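Minor structural protein 5 (Lactococcus phage Tuc2009, PDB 5E7T) is a minor structural protein of the phage particle, probably a baseplate component, carrying a BppA domain related to galactose-binding domains that may contact host saccharides. Local coordinates at residues 250-263 against 274-286. Numbering follows the deposited sequence.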
# COMPACT_ATOMS: atom_id res chain seq x y z
N LEU B 250 -51.67 2.47 -33.09
CA LEU B 250 -50.55 1.72 -33.65
C LEU B 250 -51.09 0.93 -34.85
O LEU B 250 -52.04 0.15 -34.72
CB LEU B 250 -49.92 0.78 -32.61
CG LEU B 250 -49.26 1.45 -31.42
CD1 LEU B 250 -49.22 0.51 -30.24
CD2 LEU B 250 -47.86 1.97 -31.76
N GLU B 251 -50.54 1.20 -36.02
CA GLU B 251 -50.99 0.57 -37.26
C GLU B 251 -49.88 -0.27 -37.91
O GLU B 251 -48.77 -0.29 -37.40
CB GLU B 251 -51.51 1.66 -38.22
CG GLU B 251 -52.72 2.41 -37.69
CD GLU B 251 -53.39 3.35 -38.66
OE1 GLU B 251 -53.78 2.90 -39.76
OE2 GLU B 251 -53.57 4.54 -38.31
N ASN B 252 -50.21 -0.97 -39.01
CA ASN B 252 -49.32 -1.82 -39.83
C ASN B 252 -48.50 -2.84 -39.04
O ASN B 252 -47.32 -3.06 -39.34
CB ASN B 252 -48.41 -0.96 -40.73
CG ASN B 252 -49.17 -0.00 -41.62
OD1 ASN B 252 -49.90 -0.41 -42.53
ND2 ASN B 252 -49.03 1.29 -41.34
N LEU B 253 -49.12 -3.45 -38.03
CA LEU B 253 -48.46 -4.47 -37.21
C LEU B 253 -48.69 -5.82 -37.90
O LEU B 253 -49.61 -5.93 -38.72
CB LEU B 253 -49.01 -4.51 -35.77
CG LEU B 253 -49.08 -3.19 -34.98
CD1 LEU B 253 -49.78 -3.40 -33.66
CD2 LEU B 253 -47.70 -2.58 -34.75
N LYS B 254 -47.87 -6.83 -37.57
CA LYS B 254 -48.04 -8.17 -38.14
C LYS B 254 -48.75 -9.05 -37.11
O LYS B 254 -48.57 -8.85 -35.91
CB LYS B 254 -46.69 -8.77 -38.59
CG LYS B 254 -45.83 -7.84 -39.47
CD LYS B 254 -46.46 -7.48 -40.83
CE LYS B 254 -45.99 -6.14 -41.36
NZ LYS B 254 -46.94 -5.57 -42.36
N ALA B 255 -49.58 -10.00 -37.58
CA ALA B 255 -50.38 -10.92 -36.75
C ALA B 255 -49.56 -11.81 -35.84
O ALA B 255 -48.42 -12.15 -36.16
CB ALA B 255 -51.27 -11.77 -37.62
N GLY B 256 -50.16 -12.17 -34.71
CA GLY B 256 -49.57 -13.05 -33.71
C GLY B 256 -48.16 -12.71 -33.24
O GLY B 256 -47.40 -13.63 -32.92
N THR B 257 -47.79 -11.41 -33.22
CA THR B 257 -46.47 -11.03 -32.73
C THR B 257 -46.56 -10.14 -31.49
O THR B 257 -47.46 -9.31 -31.39
CB THR B 257 -45.55 -10.45 -33.79
OG1 THR B 257 -45.55 -9.05 -33.63
CG2 THR B 257 -45.91 -10.82 -35.22
N SER B 258 -45.59 -10.32 -30.55
CA SER B 258 -45.48 -9.55 -29.32
C SER B 258 -44.88 -8.20 -29.66
O SER B 258 -44.00 -8.13 -30.52
CB SER B 258 -44.55 -10.25 -28.33
OG SER B 258 -44.89 -11.61 -28.10
N TYR B 259 -45.32 -7.15 -28.97
CA TYR B 259 -44.80 -5.79 -29.15
C TYR B 259 -44.61 -5.11 -27.80
O TYR B 259 -45.24 -5.51 -26.82
CB TYR B 259 -45.78 -4.96 -30.00
CG TYR B 259 -45.76 -5.31 -31.48
CD1 TYR B 259 -44.81 -4.76 -32.33
CD2 TYR B 259 -46.73 -6.14 -32.03
CE1 TYR B 259 -44.80 -5.06 -33.69
CE2 TYR B 259 -46.73 -6.45 -33.39
CZ TYR B 259 -45.74 -5.92 -34.21
OH TYR B 259 -45.67 -6.24 -35.56
N ASN B 260 -43.75 -4.06 -27.76
CA ASN B 260 -43.57 -3.21 -26.58
C ASN B 260 -43.72 -1.77 -27.00
O ASN B 260 -43.16 -1.35 -28.01
CB ASN B 260 -42.21 -3.32 -25.95
CG ASN B 260 -41.83 -4.64 -25.42
OD1 ASN B 260 -42.30 -5.07 -24.36
ND2 ASN B 260 -40.78 -5.16 -26.04
N VAL B 261 -44.44 -1.01 -26.21
CA VAL B 261 -44.71 0.40 -26.45
C VAL B 261 -44.44 1.16 -25.16
O VAL B 261 -44.71 0.68 -24.05
CB VAL B 261 -46.13 0.65 -27.07
CG1 VAL B 261 -47.23 -0.05 -26.29
CG2 VAL B 261 -46.46 2.14 -27.23
N GLN B 262 -43.84 2.32 -25.33
CA GLN B 262 -43.53 3.28 -24.28
C GLN B 262 -43.76 4.66 -24.92
O GLN B 262 -43.63 4.79 -26.14
CB GLN B 262 -42.12 3.07 -23.70
CG GLN B 262 -41.02 2.92 -24.74
CD GLN B 262 -39.67 2.59 -24.18
OE1 GLN B 262 -39.47 2.46 -22.96
NE2 GLN B 262 -38.69 2.50 -25.08
N VAL B 263 -44.23 5.64 -24.11
CA VAL B 263 -44.54 7.00 -24.57
C VAL B 263 -43.72 8.00 -23.77
O VAL B 263 -43.43 7.76 -22.60
CB VAL B 263 -46.06 7.32 -24.43
CG1 VAL B 263 -46.42 8.70 -24.99
CG2 VAL B 263 -46.94 6.23 -25.06
N LYS B 274 -38.59 8.28 -21.16
CA LYS B 274 -39.66 7.44 -21.69
C LYS B 274 -40.44 6.78 -20.54
O LYS B 274 -39.87 6.52 -19.48
CB LYS B 274 -39.12 6.42 -22.70
CG LYS B 274 -38.48 7.04 -23.94
CD LYS B 274 -38.08 5.98 -24.97
CE LYS B 274 -36.60 5.87 -25.25
NZ LYS B 274 -36.28 4.59 -25.97
N SER B 275 -41.74 6.54 -20.74
CA SER B 275 -42.59 5.86 -19.75
C SER B 275 -42.17 4.40 -19.57
O SER B 275 -41.36 3.87 -20.35
CB SER B 275 -44.05 5.88 -20.19
OG SER B 275 -44.27 4.87 -21.17
N GLU B 276 -42.77 3.73 -18.58
CA GLU B 276 -42.56 2.32 -18.31
C GLU B 276 -43.14 1.60 -19.51
O GLU B 276 -44.14 2.07 -20.05
CB GLU B 276 -43.30 1.95 -17.03
CG GLU B 276 -42.97 0.57 -16.50
CD GLU B 276 -43.60 0.28 -15.15
OE1 GLU B 276 -44.12 1.23 -14.50
OE2 GLU B 276 -43.53 -0.90 -14.72
N SER B 277 -42.47 0.55 -20.02
CA SER B 277 -43.00 -0.11 -21.22
C SER B 277 -44.22 -0.96 -20.89
O SER B 277 -44.41 -1.36 -19.74
CB SER B 277 -41.93 -0.94 -21.91
OG SER B 277 -41.73 -2.18 -21.24
N VAL B 278 -45.09 -1.16 -21.88
CA VAL B 278 -46.27 -2.00 -21.76
C VAL B 278 -46.21 -2.99 -22.92
O VAL B 278 -45.78 -2.63 -24.02
CB VAL B 278 -47.60 -1.21 -21.62
CG1 VAL B 278 -48.18 -0.78 -22.96
CG2 VAL B 278 -48.62 -2.00 -20.83
N ALA B 279 -46.52 -4.26 -22.65
CA ALA B 279 -46.47 -5.31 -23.66
C ALA B 279 -47.85 -5.83 -24.11
O ALA B 279 -48.79 -6.00 -23.30
CB ALA B 279 -45.62 -6.45 -23.18
N PHE B 280 -47.98 -6.06 -25.41
CA PHE B 280 -49.18 -6.61 -25.99
C PHE B 280 -48.79 -7.54 -27.09
O PHE B 280 -47.63 -7.55 -27.48
CB PHE B 280 -50.11 -5.50 -26.48
CG PHE B 280 -49.70 -4.78 -27.73
CD1 PHE B 280 -48.79 -3.72 -27.68
CD2 PHE B 280 -50.26 -5.10 -28.96
CE1 PHE B 280 -48.44 -3.02 -28.83
CE2 PHE B 280 -49.90 -4.41 -30.12
CZ PHE B 280 -49.00 -3.36 -30.05
N LYS B 281 -49.76 -8.30 -27.61
CA LYS B 281 -49.58 -9.25 -28.70
C LYS B 281 -50.78 -9.14 -29.63
O LYS B 281 -51.93 -9.16 -29.18
CB LYS B 281 -49.48 -10.68 -28.13
CG LYS B 281 -48.79 -11.71 -29.01
CD LYS B 281 -48.98 -13.11 -28.41
CE LYS B 281 -47.77 -14.02 -28.52
NZ LYS B 281 -47.50 -14.44 -29.92
N THR B 282 -50.51 -8.99 -30.94
CA THR B 282 -51.56 -8.93 -31.97
C THR B 282 -52.24 -10.29 -32.02
O THR B 282 -51.60 -11.31 -31.74
CB THR B 282 -50.98 -8.55 -33.35
OG1 THR B 282 -49.82 -9.33 -33.63
CG2 THR B 282 -50.65 -7.09 -33.47
N THR B 283 -53.53 -10.31 -32.35
CA THR B 283 -54.27 -11.56 -32.44
C THR B 283 -53.89 -12.32 -33.71
O THR B 283 -53.25 -11.74 -34.60
CB THR B 283 -55.77 -11.30 -32.27
OG1 THR B 283 -56.17 -10.25 -33.15
CG2 THR B 283 -56.13 -10.94 -30.84
N LEU B 284 -54.22 -13.61 -33.78
CA LEU B 284 -53.94 -14.40 -34.98
C LEU B 284 -55.19 -14.48 -35.86
O LEU B 284 -56.29 -14.64 -35.32
CB LEU B 284 -53.43 -15.80 -34.62
CG LEU B 284 -51.92 -15.95 -34.66
CD1 LEU B 284 -51.44 -16.99 -33.67
CD2 LEU B 284 -51.42 -16.22 -36.09
N PRO B 285 -55.09 -14.35 -37.21
CA PRO B 285 -56.31 -14.42 -38.03
C PRO B 285 -56.75 -15.87 -38.36
O PRO B 285 -55.95 -16.81 -38.25
CB PRO B 285 -55.96 -13.58 -39.27
CG PRO B 285 -54.44 -13.33 -39.20
CD PRO B 285 -53.90 -14.15 -38.06
N LYS B 286 -58.05 -16.05 -38.74
CA LYS B 286 -58.63 -17.35 -39.09
C LYS B 286 -58.41 -17.69 -40.58
O LYS B 286 -57.36 -18.20 -40.96
CB LYS B 286 -60.13 -17.38 -38.76
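Tyr259 sets its CB over one face of the Phe280 ring, 3.8 Å from the ring centroid, as a CH-pi contact. The two are a hydrogen-bonded antiparallel pair, and with chi1 73° the phenylalanine CG stands between its own backbone N and carbonyl carbon, which turns the ring across to the neighbouring strand. The ring planes are nearly parallel (23°) but slid apart, so they barely overlap. Leu253 splits its two methyls between the rings: CD1 meets the Phe280 edge, 3.7 Å from CE2, while CD2 lies over one face of the Tyr259 ring, toward its rim. Leu250 adds its CD1 beside Phe280, and along the same face Val261 and Val278 lie side by side, CG1 to CG1.

The phenol is more than filler. Lys254 N donates to Tyr259 OH (3.0 Å) in an almost straight bond, a tyrosine corner; with Leu253 and Gly256 it resembles the Leu-Gly-Tyr pattern of fibronectin type III domains. Gly256 suits the turn through its positive phi. Thr282 ties the 254-257 loop to the end of strand 278-281, which it follows: its OG1 donates to Lys254 O (2.6 Å), meeting a lone pair within the carbonyl plane, and accepts from Thr257 N (2.9 Å), while CG2 packs on Leu253.

At the far end Ser275 OG accepts from Val263 N (3.0 Å) and donates to Glu276 O. Ser277 OG instead bonds Glu43 of a neighbouring Minor structural protein 4 chain; another such chain places Ala122 against Phe280 and adds a strand beside Leu250.

Apolar contacts thus join the face bearing Tyr259, Val261, Val278 and Phe280, where Leu235 and Val233 of strand 231-235 also pack, while the Thr282 and Ser275 hydroxyls each replace one carbonyl acceptor, the return bonds (Thr282 N to Thr257 O, Ser275 N to Val263 O) staying backbone to backbone.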